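Long-range contacts in aeromonas extracellular serine protease (Aeromonas sobria, PDB 3WQB), which cleaves peptide bonds after Lys-Lys or Lys-Arg pairs as a calcium-binding subtilisin-like serine protease, and is a probable virulence factor that attacks host plasma proteins: residues G66-G71 with I135-Q140; V74-D79 with S118-I123; L81-P86 with S103-P108; L88-R93 with A124-A129. The protein carries 1 engineered substitution. One frame throughout, in Å; residues are numbered along the deposited sequence.

Interaction 1 (G66-G71 with I135-Q140); sequences GVLGQG and IAPRAQ
R138 reaches over the loop L68-Q70, and its backbone N starts the contact with a hydrogen bond of 2.9 Å to L68 O. From there the side chain climbs past L68. R138 CB sits 3.5 Å from L68 O, R138 CG is 3.9 Å from L68 CB, and R138 CD lies equally near L68 CD1. A bend at the third torsion (63°) then swings the R138 guanidinium across Q70, whose CB stands 3.5 Å from R138 CZ, over the centre of one face of the plane. NH1, farther out, passes beside the Q70 amide, and the two flat groups are only 23° from parallel. That amide is held at both ends by its own loop: Q70 NE2 donates to G66 O, and Q70 OE1 accepts from L68 N at 2.9 Å. R138 therefore lies against an amide whose rotation is fixed by these two bonds. The other methyl of L68, CD2, touches P137 CG at 3.8 Å. A water bridges G71 N and R138 O. The segment 66-71 leaves helix 60-64 through a Schellman motif at G66, and 135-140 makes a type I turn from A136 to A139; the two loops meet just before neighbouring parallel strands 73-77 and 140-144 of the subtilisin-type sheet.

Interaction 2 (V74-D79 with S118-I123); sequences VAVVDD and SVSGII
D78, whose OD2 rests 3.7 Å from V119 CG2, has its other carboxylate oxygen gripped from two directions. D79 N donates to D78 OD1 at 2.7 Å, meeting it on the anti side and 16° out of the carboxylate plane, and H115 ND1 is hydrogen-bonded to the same atom. With two donors on OD1 the carboxylate has little freedom to turn, and V119 gives its other oxygen an apolar neighbour. D78 and H115 are the predicted aspartate and histidine of the charge relay system, and the third position, the serine of the triad, is the engineered A336, close to V119. The contact thus lies at the heart of the subtilisin fold: strand 73-77 of the central parallel sheet delivers D78 at its C-terminal end, and helix 115-124, which carries H115, runs back across the sheet as in a beta-alpha-beta crossover; the axes of 74-77 and 118-123 are nearly antiparallel (157°) and approach to 9.5 Å. Toward the start of strand segment 74-77 the packing is mainly apolar. V76 points toward the helix and splits its methyls: V76 CG1, anti to the backbone N, meets V119 CG1 at 3.9 Å, while V76 CG2 lies 4.0 Å from I123 CD1 and 3.5 Å from S120 OG. That hydroxyl has its polar partner within the helix, at G116 O. Two residues earlier on the strand, V74 CG1 lies 3.9 Å from I123 CD1; the extended chain of the isoleucine (chi2 175°) brings CD1 to both valines.

Interaction 3 (L81-P86 with S103-P108); sequences LAIAHP and SDDPTP
T107, which closes an Asx turn headed by D105, packs on A82, the centre of an inverse gamma turn, where the long excursion between strand 73-77 and helix 115-124 doubles back on itself. The bond that joins the two loops runs from L81 N to P106 O, 3.0 Å, with the donor well above the carbonyl plane rather than on a lone pair. Beside it P106 offers its ring to two side chains: P106 CG lies 4.1 Å from L81 CB, and P106 CD is 3.9 Å from I83 CG2, with the isoleucine and the proline at about a right angle. The other branch of I83 goes to D105. I83 CG1 is set between the backbone N and the carbonyl carbon (chi1 56°), which brings it 3.5 Å from D105 OD1. D105 OD1 is already held twice within its own turn, by T107 N at 3.0 Å and by T107 OG1, which donates to the syn lone pair. Just before it in the sequence, S103 OG accepts from D105 N in an ST turn. The second calcium site is close by, with L298 and M303 near P108. A water bridges the loops: it accepts from A84 N at 2.9 Å and donates to T107 OG1 at 2.6 Å.

Interaction 4 (L88-R93 with A124-A129); sequences LADNVR and AAVDNA. With CA (calcium ion), chain C.
The backbones come closest at L88 and A125, whose CA atoms are 5.4 Å apart, where the short 3-10 turn 89-91 lies against the loop leaving helix 115-124. This loop forms much of the first calcium site, which has the ligand pattern of the strong calcium site in subtilisins. V126 O binds the calcium ion at 2.3 Å and N128 OD1 at 2.4 Å; N29, D87, I130 and T132 complete the site, with five more ligand atoms in all. The 88-93 segment supplies no ligand; it packs behind the ligand V126. N91 ND2 donates to A124 O, 2.8 Å away and in the plane of its amide, with a fairly straight N-H...O angle of 159°. The same nitrogen also bonds to P137 O, so it ties together two carbonyls of the chain on its way from helix to strand 140-144. V126, with its side chain turned toward the 3-10 turn, lays CG2 against this amide, 3.7 Å from N91 ND2, and against D90 CB at 4.0 Å. Its CG1 branch approaches the D90 carboxylate instead. While the V126 carbonyl holds the metal, its isopropyl group is thus wedged against the turn. L88 CD2 ends 4.1 Å from A125 CA. N128 keeps its amide between two tasks: as OD1 holds the calcium, N128 ND2 donates at 2.9 Å to a water that in turn gives a hydrogen to D90 OD2.

In the fold
All four contacts lie in the subtilisin domain, on one side of the centre of the chain, with centres 10 to 20 Å apart. Their first segments follow one another from 66 to 93 and the second ones fall between 103 and 140. Interaction 1 spans the whole region, interaction 3 lies within the loop of interaction 2, and interaction 4 interleaves with both. Helix 115-124 and strands 73-77 and 140-144 are the common frame. Q140 O bonds to V74 N and A136 N to I123 O, joining interactions 1 and 2; N91 and P137 join 1 and 4, while L88 packs on G121 and L81. The predicted catalytic aspartate and two calcium sites thereby lie in one connected body of loops, helix and strand.

Interaction 1 (G66-G71 with I135-Q140)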
loop_
_atom_site.group_PDB
_atom_site.type_symbol
_atom_site.label_atom_id
_atom_site.label_comp_id
_atom_site.label_asym_id
_atom_site.label_seq_id
_atom_site.Cartn_x
_atom_site.Cartn_y
_atom_site.Cartn_z
ATOM N N GLY A 66 11.057 7.362 27.200
ATOM C CA GLY A 66 10.125 6.313 27.595
ATOM C C GLY A 66 8.864 6.216 26.755
ATOM O O GLY A 66 7.903 5.547 27.148
ATOM N N VAL A 67 8.853 6.891 25.605
ATOM C CA VAL A 67 7.781 6.733 24.616
ATOM C C VAL A 67 8.081 5.479 23.796
ATOM O O VAL A 67 8.995 5.459 22.966
ATOM C CB VAL A 67 7.657 7.978 23.702
ATOM C CG1 VAL A 67 6.575 7.763 22.645
ATOM C CG2 VAL A 67 7.351 9.243 24.525
ATOM N N LEU A 68 7.298 4.437 24.043
ATOM C CA LEU A 68 7.641 3.101 23.569
ATOM C C LEU A 68 6.463 2.305 23.008
ATOM O O LEU A 68 6.590 1.103 22.756
ATOM C CB LEU A 68 8.331 2.311 24.690
ATOM C CG LEU A 68 9.695 2.798 25.189
ATOM C CD1 LEU A 68 10.127 2.000 26.404
ATOM C CD2 LEU A 68 10.756 2.754 24.098
ATOM N N GLY A 69 5.321 2.957 22.812
ATOM C CA GLY A 69 4.164 2.273 22.250
ATOM C C GLY A 69 3.252 1.596 23.255
ATOM O O GLY A 69 2.343 0.871 22.875
ATOM N N GLN A 70 3.485 1.842 24.543
ATOM C CA GLN A 70 2.666 1.263 25.606
ATOM C C GLN A 70 1.183 1.577 25.420
ATOM O O GLN A 70 0.810 2.718 25.121
ATOM C CB GLN A 70 3.165 1.726 26.986
ATOM C CG GLN A 70 3.227 3.254 27.224
ATOM C CD GLN A 70 4.565 3.915 26.869
ATOM O OE1 GLN A 70 5.269 3.498 25.957
ATOM N NE2 GLN A 70 4.896 4.980 27.587
ATOM N N GLY A 71 0.356 0.541 25.537
ATOM C CA GLY A 71 -1.091 0.680 25.433
ATOM C C GLY A 71 -1.626 0.639 24.015
ATOM O O GLY A 71 -2.838 0.735 23.814
ATOM N N ILE A 135 10.670 -0.753 17.238
ATOM C CA ILE A 135 10.428 0.683 17.191
ATOM C C ILE A 135 9.536 1.098 18.367
ATOM O O ILE A 135 9.775 2.125 19.010
ATOM C CB ILE A 135 9.748 1.042 15.870
ATOM C CG1 ILE A 135 10.733 0.907 14.719
ATOM C CG2 ILE A 135 9.167 2.456 15.887
ATOM C CD1 ILE A 135 10.039 0.845 13.364
ATOM N N ALA A 136 8.518 0.277 18.632
ATOM C CA ALA A 136 7.527 0.506 19.675
ATOM C C ALA A 136 7.486 -0.777 20.515
ATOM O O ALA A 136 6.527 -1.563 20.435
ATOM C CB ALA A 136 6.171 0.810 19.053
ATOM N N PRO A 137 8.532 -0.996 21.339
ATOM C CA PRO A 137 8.721 -2.293 21.985
ATOM C C PRO A 137 7.754 -2.588 23.127
ATOM O O PRO A 137 7.820 -3.667 23.729
ATOM C CB PRO A 137 10.166 -2.229 22.486
ATOM C CG PRO A 137 10.403 -0.790 22.733
ATOM C CD PRO A 137 9.612 -0.050 21.678
ATOM N N ARG A 138 6.851 -1.662 23.415
ATOM C CA ARG A 138 5.795 -1.937 24.388
ATOM C C ARG A 138 4.410 -2.071 23.747
ATOM O O ARG A 138 3.407 -2.271 24.447
ATOM C CB ARG A 138 5.806 -0.905 25.523
ATOM C CG ARG A 138 7.083 -0.925 26.368
ATOM C CD ARG A 138 6.976 -0.010 27.583
ATOM N NE ARG A 138 5.918 -0.454 28.482
ATOM C CZ ARG A 138 5.299 0.310 29.379
ATOM N NH1 ARG A 138 5.613 1.591 29.525
ATOM N NH2 ARG A 138 4.345 -0.215 30.128
ATOM N N ALA A 139 4.352 -1.968 22.419
ATOM C CA ALA A 139 3.096 -2.200 21.707
ATOM C C ALA A 139 2.723 -3.686 21.773
ATOM O O ALA A 139 3.591 -4.544 21.988
ATOM C CB ALA A 139 3.202 -1.716 20.266
ATOM N N GLN A 140 1.439 -3.981 21.580
ATOM C CA GLN A 140 0.938 -5.362 21.644
ATOM C C GLN A 140 0.486 -5.832 20.273
ATOM O O GLN A 140 -0.197 -5.102 19.564
ATOM C CB GLN A 140 -0.209 -5.480 22.647
ATOM C CG GLN A 140 0.203 -5.216 24.090
ATOM C CD GLN A 140 0.418 -6.484 24.887
ATOM O OE1 GLN A 140 1.518 -7.032 24.921
ATOM N NE2 GLN A 140 -0.636 -6.950 25.550
HETATM O O HOH W 1 0.942 -2.099 25.535
#

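Interaction 2 (V74-D79 with S118-I123)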
loop_
_atom_site.group_PDB
_atom_site.type_symbol
_atom_site.label_atom_id
_atom_site.label_comp_id
_atom_site.label_asym_id
_atom_site.label_seq_id
_atom_site.Cartn_x
_atom_site.Cartn_y
_atom_site.Cartn_z
ATOM N N VAL A 74 -1.564 -3.364 17.880
ATOM C CA VAL A 74 -1.252 -3.416 16.460
ATOM C C VAL A 74 -1.613 -4.786 15.886
ATOM O O VAL A 74 -1.191 -5.817 16.424
ATOM C CB VAL A 74 0.253 -3.145 16.198
ATOM C CG1 VAL A 74 0.534 -3.108 14.704
ATOM C CG2 VAL A 74 0.706 -1.837 16.836
ATOM N N ALA A 75 -2.375 -4.794 14.788
ATOM C CA ALA A 75 -2.668 -6.026 14.043
ATOM C C ALA A 75 -1.720 -6.158 12.860
ATOM O O ALA A 75 -1.597 -5.236 12.051
ATOM C CB ALA A 75 -4.099 -6.025 13.542
ATOM N N VAL A 76 -1.076 -7.314 12.749
ATOM C CA VAL A 76 -0.221 -7.616 11.611
ATOM C C VAL A 76 -0.962 -8.592 10.713
ATOM O O VAL A 76 -1.111 -9.777 11.035
ATOM C CB VAL A 76 1.142 -8.164 12.078
ATOM C CG1 VAL A 76 2.006 -8.543 10.903
ATOM C CG2 VAL A 76 1.851 -7.111 12.922
ATOM N N VAL A 77 -1.475 -8.064 9.609
ATOM C CA VAL A 77 -2.255 -8.839 8.649
ATOM C C VAL A 77 -1.273 -9.236 7.547
ATOM O O VAL A 77 -0.878 -8.429 6.717
ATOM C CB VAL A 77 -3.458 -8.019 8.124
ATOM C CG1 VAL A 77 -4.330 -8.857 7.192
ATOM C CG2 VAL A 77 -4.287 -7.482 9.297
ATOM N N ASP A 78 -0.829 -10.484 7.580
ATOM C CA ASP A 78 0.345 -10.857 6.798
ATOM C C ASP A 78 0.373 -12.373 6.566
ATOM O O ASP A 78 -0.678 -12.998 6.515
ATOM C CB ASP A 78 1.607 -10.335 7.507
ATOM C CG ASP A 78 2.727 -9.993 6.553
ATOM O OD1 ASP A 78 3.344 -10.927 6.002
ATOM O OD2 ASP A 78 3.020 -8.787 6.374
ATOM N N ASP A 79 1.558 -12.965 6.403
ATOM C CA ASP A 79 1.646 -14.389 6.072
ATOM C C ASP A 79 1.645 -15.305 7.294
ATOM O O ASP A 79 1.624 -16.526 7.154
ATOM C CB ASP A 79 2.864 -14.662 5.177
ATOM C CG ASP A 79 4.193 -14.542 5.917
ATOM O OD1 ASP A 79 4.208 -14.225 7.130
ATOM O OD2 ASP A 79 5.242 -14.800 5.280
ATOM N N SER A 118 8.927 -11.146 10.515
ATOM C CA SER A 118 9.903 -10.074 10.297
ATOM C C SER A 118 9.271 -8.683 10.452
ATOM O O SER A 118 9.835 -7.805 11.098
ATOM C CB SER A 118 10.566 -10.229 8.927
ATOM O OG SER A 118 11.310 -11.436 8.836
ATOM N N VAL A 119 8.103 -8.499 9.845
ATOM C CA VAL A 119 7.301 -7.279 10.015
ATOM C C VAL A 119 7.052 -6.985 11.497
ATOM O O VAL A 119 7.276 -5.862 11.970
ATOM C CB VAL A 119 5.953 -7.416 9.246
ATOM C CG1 VAL A 119 4.937 -6.355 9.658
ATOM C CG2 VAL A 119 6.190 -7.350 7.748
ATOM N N SER A 120 6.595 -8.008 12.225
ATOM C CA SER A 120 6.242 -7.855 13.622
ATOM C C SER A 120 7.400 -7.376 14.488
ATOM O O SER A 120 7.209 -6.525 15.356
ATOM C CB SER A 120 5.645 -9.150 14.179
ATOM O OG SER A 120 4.438 -9.445 13.496
ATOM N N GLY A 121 8.598 -7.895 14.229
ATOM C CA GLY A 121 9.778 -7.502 14.988
ATOM C C GLY A 121 10.183 -6.055 14.775
ATOM O O GLY A 121 10.644 -5.395 15.704
ATOM N N ILE A 122 10.037 -5.563 13.545
ATOM C CA ILE A 122 10.307 -4.160 13.267
ATOM C C ILE A 122 9.421 -3.289 14.169
ATOM O O ILE A 122 9.883 -2.296 14.741
ATOM C CB ILE A 122 10.111 -3.845 11.777
ATOM C CG1 ILE A 122 11.207 -4.532 10.955
ATOM C CG2 ILE A 122 10.077 -2.330 11.528
ATOM C CD1 ILE A 122 10.896 -4.594 9.472
ATOM N N ILE A 123 8.157 -3.672 14.302
ATOM C CA ILE A 123 7.237 -2.916 15.145
ATOM C C ILE A 123 7.539 -3.047 16.625
ATOM O O ILE A 123 7.650 -2.040 17.328
ATOM C CB ILE A 123 5.771 -3.330 14.914
ATOM C CG1 ILE A 123 5.403 -3.255 13.433
ATOM C CG2 ILE A 123 4.832 -2.446 15.730
ATOM C CD1 ILE A 123 4.023 -3.756 13.120
#

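Interaction 3 (L81-P86 with S103-P108)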
loop_
_atom_site.group_PDB
_atom_site.type_symbol
_atom_site.label_atom_id
_atom_site.label_comp_id
_atom_site.label_asym_id
_atom_site.label_seq_id
_atom_site.Cartn_x
_atom_site.Cartn_y
_atom_site.Cartn_z
ATOM N N LEU A 81 2.669 -15.243 11.952
ATOM C CA LEU A 81 3.413 -14.647 13.049
ATOM C C LEU A 81 3.787 -15.764 14.000
ATOM O O LEU A 81 2.908 -16.447 14.529
ATOM C CB LEU A 81 2.561 -13.595 13.777
ATOM C CG LEU A 81 3.102 -12.993 15.085
ATOM C CD1 LEU A 81 4.531 -12.484 14.983
ATOM C CD2 LEU A 81 2.165 -11.894 15.606
ATOM N N ALA A 82 5.088 -15.948 14.212
ATOM C CA ALA A 82 5.575 -16.961 15.150
ATOM C C ALA A 82 5.426 -16.412 16.572
ATOM O O ALA A 82 6.352 -15.817 17.138
ATOM C CB ALA A 82 7.007 -17.322 14.846
ATOM N N ILE A 83 4.235 -16.604 17.131
ATOM C CA ILE A 83 3.855 -15.988 18.404
ATOM C C ILE A 83 4.668 -16.452 19.613
ATOM O O ILE A 83 4.673 -15.773 20.640
ATOM C CB ILE A 83 2.335 -16.124 18.694
ATOM C CG1 ILE A 83 1.888 -17.593 18.660
ATOM C CG2 ILE A 83 1.529 -15.245 17.740
ATOM C CD1 ILE A 83 0.572 -17.844 19.370
ATOM N N ALA A 84 5.353 -17.587 19.493
ATOM C CA ALA A 84 6.215 -18.065 20.570
ATOM C C ALA A 84 7.687 -17.630 20.443
ATOM O O ALA A 84 8.517 -18.014 21.268
ATOM C CB ALA A 84 6.109 -19.578 20.704
ATOM N N HIS A 85 8.012 -16.823 19.428
ATOM C CA HIS A 85 9.358 -16.270 19.295
ATOM C C HIS A 85 9.787 -15.619 20.602
ATOM O O HIS A 85 9.014 -14.853 21.188
ATOM C CB HIS A 85 9.394 -15.210 18.197
ATOM C CG HIS A 85 10.778 -14.862 17.742
ATOM N ND1 HIS A 85 11.670 -14.154 18.521
ATOM C CD2 HIS A 85 11.437 -15.168 16.602
ATOM C CE1 HIS A 85 12.809 -14.017 17.866
ATOM N NE2 HIS A 85 12.689 -14.616 16.695
ATOM N N PRO A 86 11.013 -15.909 21.069
ATOM C CA PRO A 86 11.428 -15.382 22.374
ATOM C C PRO A 86 11.497 -13.855 22.436
ATOM O O PRO A 86 11.379 -13.272 23.527
ATOM C CB PRO A 86 12.824 -15.995 22.589
ATOM C CG PRO A 86 13.269 -16.466 21.254
ATOM C CD PRO A 86 12.023 -16.812 20.488
ATOM N N SER A 103 -7.150 -22.144 14.111
ATOM C CA SER A 103 -6.584 -22.052 15.457
ATOM C C SER A 103 -6.305 -20.600 15.833
ATOM O O SER A 103 -6.472 -19.689 15.010
ATOM C CB SER A 103 -5.293 -22.854 15.551
ATOM O OG SER A 103 -4.218 -22.099 15.016
ATOM N N ASP A 104 -5.893 -20.396 17.080
ATOM C CA ASP A 104 -5.482 -19.072 17.544
ATOM C C ASP A 104 -3.977 -18.850 17.380
ATOM O O ASP A 104 -3.425 -17.871 17.888
ATOM C CB ASP A 104 -5.942 -18.813 18.989
ATOM C CG ASP A 104 -5.171 -19.606 20.026
ATOM O OD1 ASP A 104 -4.289 -20.415 19.668
ATOM O OD2 ASP A 104 -5.469 -19.419 21.227
ATOM N N ASP A 105 -3.326 -19.751 16.651
ATOM C CA ASP A 105 -1.877 -19.699 16.502
ATOM C C ASP A 105 -1.491 -19.548 15.032
ATOM O O ASP A 105 -1.550 -20.514 14.277
ATOM C CB ASP A 105 -1.231 -20.945 17.130
ATOM C CG ASP A 105 0.291 -20.880 17.142
ATOM O OD1 ASP A 105 0.855 -20.027 16.437
ATOM O OD2 ASP A 105 0.933 -21.676 17.862
ATOM N N PRO A 106 -1.102 -18.329 14.624
ATOM C CA PRO A 106 -0.779 -18.065 13.226
ATOM C C PRO A 106 0.673 -18.376 12.855
ATOM O O PRO A 106 1.177 -17.851 11.872
ATOM C CB PRO A 106 -1.063 -16.563 13.100
ATOM C CG PRO A 106 -0.662 -16.030 14.431
ATOM C CD PRO A 106 -1.079 -17.097 15.431
ATOM N N THR A 107 1.333 -19.247 13.620
ATOM C CA THR A 107 2.713 -19.633 13.325
ATOM C C THR A 107 2.762 -20.383 11.994
ATOM O O THR A 107 2.003 -21.328 11.799
ATOM C CB THR A 107 3.299 -20.503 14.458
ATOM O OG1 THR A 107 3.313 -19.740 15.671
ATOM C CG2 THR A 107 4.725 -20.964 14.140
ATOM N N PRO A 108 3.638 -19.954 11.066
ATOM C CA PRO A 108 3.724 -20.649 9.782
ATOM C C PRO A 108 4.297 -22.055 9.886
ATOM O O PRO A 108 5.082 -22.352 10.800
ATOM C CB PRO A 108 4.672 -19.777 8.955
ATOM C CG PRO A 108 4.778 -18.518 9.663
ATOM C CD PRO A 108 4.472 -18.742 11.093
HETATM O O HOH W 2 5.257 -19.658 17.463
#

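Interaction 4 (L88-R93 with A124-A129)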
loop_
_atom_site.group_PDB
_atom_site.type_symbol
_atom_site.label_atom_id
_atom_site.label_comp_id
_atom_site.label_asym_id
_atom_site.label_seq_id
_atom_site.Cartn_x
_atom_site.Cartn_y
_atom_site.Cartn_z
ATOM N N LEU A 88 9.330 -11.906 20.720
ATOM C CA LEU A 88 7.985 -11.396 20.401
ATOM C C LEU A 88 6.907 -11.770 21.413
ATOM O O LEU A 88 5.959 -11.012 21.619
ATOM C CB LEU A 88 7.523 -11.855 19.010
ATOM C CG LEU A 88 8.362 -11.375 17.824
ATOM C CD1 LEU A 88 7.945 -12.095 16.552
ATOM C CD2 LEU A 88 8.255 -9.858 17.641
ATOM N N ALA A 89 7.054 -12.939 22.035
ATOM C CA ALA A 89 5.989 -13.545 22.832
ATOM C C ALA A 89 5.414 -12.625 23.896
ATOM O O ALA A 89 4.195 -12.557 24.061
ATOM C CB ALA A 89 6.476 -14.851 23.463
ATOM N N ASP A 90 6.287 -11.906 24.606
ATOM C CA ASP A 90 5.823 -11.014 25.678
ATOM C C ASP A 90 4.889 -9.917 25.175
ATOM O O ASP A 90 4.110 -9.357 25.956
ATOM C CB ASP A 90 6.997 -10.360 26.412
ATOM C CG ASP A 90 7.773 -11.324 27.287
ATOM O OD1 ASP A 90 7.299 -12.457 27.524
ATOM O OD2 ASP A 90 8.870 -10.929 27.746
ATOM N N ASN A 91 4.983 -9.603 23.885
ATOM C CA ASN A 91 4.151 -8.562 23.285
ATOM C C ASN A 91 2.950 -9.079 22.508
ATOM O O ASN A 91 2.212 -8.299 21.917
ATOM C CB ASN A 91 5.008 -7.634 22.414
ATOM C CG ASN A 91 5.848 -6.675 23.249
ATOM O OD1 ASN A 91 5.579 -6.476 24.447
ATOM N ND2 ASN A 91 6.863 -6.084 22.639
ATOM N N VAL A 92 2.732 -10.387 22.518
ATOM C CA VAL A 92 1.573 -10.932 21.823
ATOM C C VAL A 92 0.377 -10.869 22.752
ATOM O O VAL A 92 0.450 -11.330 23.888
ATOM C CB VAL A 92 1.833 -12.382 21.353
ATOM C CG1 VAL A 92 0.575 -13.018 20.775
ATOM C CG2 VAL A 92 2.961 -12.412 20.326
ATOM N N ARG A 93 -0.718 -10.294 22.275
ATOM C CA ARG A 93 -1.944 -10.312 23.071
ATOM C C ARG A 93 -2.942 -11.297 22.461
ATOM O O ARG A 93 -2.793 -11.687 21.303
ATOM C CB ARG A 93 -2.537 -8.913 23.247
ATOM C CG ARG A 93 -3.131 -8.340 21.998
ATOM C CD ARG A 93 -3.991 -7.119 22.315
ATOM N NE ARG A 93 -4.633 -6.604 21.111
ATOM C CZ ARG A 93 -5.941 -6.418 20.948
ATOM N NH1 ARG A 93 -6.807 -6.663 21.928
ATOM N NH2 ARG A 93 -6.387 -5.938 19.796
ATOM N N ALA A 124 7.673 -4.284 17.099
ATOM C CA ALA A 124 7.527 -4.536 18.526
ATOM C C ALA A 124 8.383 -5.679 19.082
ATOM O O ALA A 124 7.978 -6.353 20.030
ATOM C CB ALA A 124 6.050 -4.753 18.859
ATOM N N ALA A 125 9.579 -5.887 18.534
ATOM C CA ALA A 125 10.509 -6.809 19.195
ATOM C C ALA A 125 10.703 -6.337 20.637
ATOM O O ALA A 125 10.820 -5.136 20.909
ATOM C CB ALA A 125 11.836 -6.899 18.450
ATOM N N VAL A 126 10.730 -7.294 21.552
ATOM C CA VAL A 126 10.754 -6.993 22.980
ATOM C C VAL A 126 12.068 -6.322 23.391
ATOM O O VAL A 126 13.146 -6.669 22.893
ATOM C CB VAL A 126 10.493 -8.288 23.803
ATOM C CG1 VAL A 126 10.579 -8.037 25.305
ATOM C CG2 VAL A 126 9.131 -8.838 23.442
ATOM N N ASP A 127 11.964 -5.327 24.266
ATOM C CA ASP A 127 13.135 -4.662 24.818
ATOM C C ASP A 127 13.658 -5.469 26.007
ATOM O O ASP A 127 13.085 -5.448 27.094
ATOM C CB ASP A 127 12.761 -3.249 25.255
ATOM C CG ASP A 127 13.963 -2.409 25.621
ATOM O OD1 ASP A 127 15.089 -2.754 25.216
ATOM O OD2 ASP A 127 13.763 -1.377 26.298
ATOM N N ASN A 128 14.731 -6.208 25.767
ATOM C CA ASN A 128 15.266 -7.138 26.761
ATOM C C ASN A 128 16.767 -7.321 26.507
ATOM O O ASN A 128 17.440 -6.376 26.081
ATOM C CB ASN A 128 14.483 -8.461 26.724
ATOM C CG ASN A 128 14.404 -9.050 25.326
ATOM O OD1 ASN A 128 15.174 -8.674 24.440
ATOM N ND2 ASN A 128 13.470 -9.977 25.118
ATOM N N ALA A 129 17.297 -8.516 26.767
ATOM C CA ALA A 129 18.732 -8.757 26.580
ATOM C C ALA A 129 19.042 -9.683 25.400
ATOM O O ALA A 129 20.171 -10.178 25.259
ATOM C CB ALA A 129 19.360 -9.294 27.867
HETATM CA CA CA C . 14.949 -7.908 22.182
HETATM O O HOH W 3 11.670 -10.965 27.178
#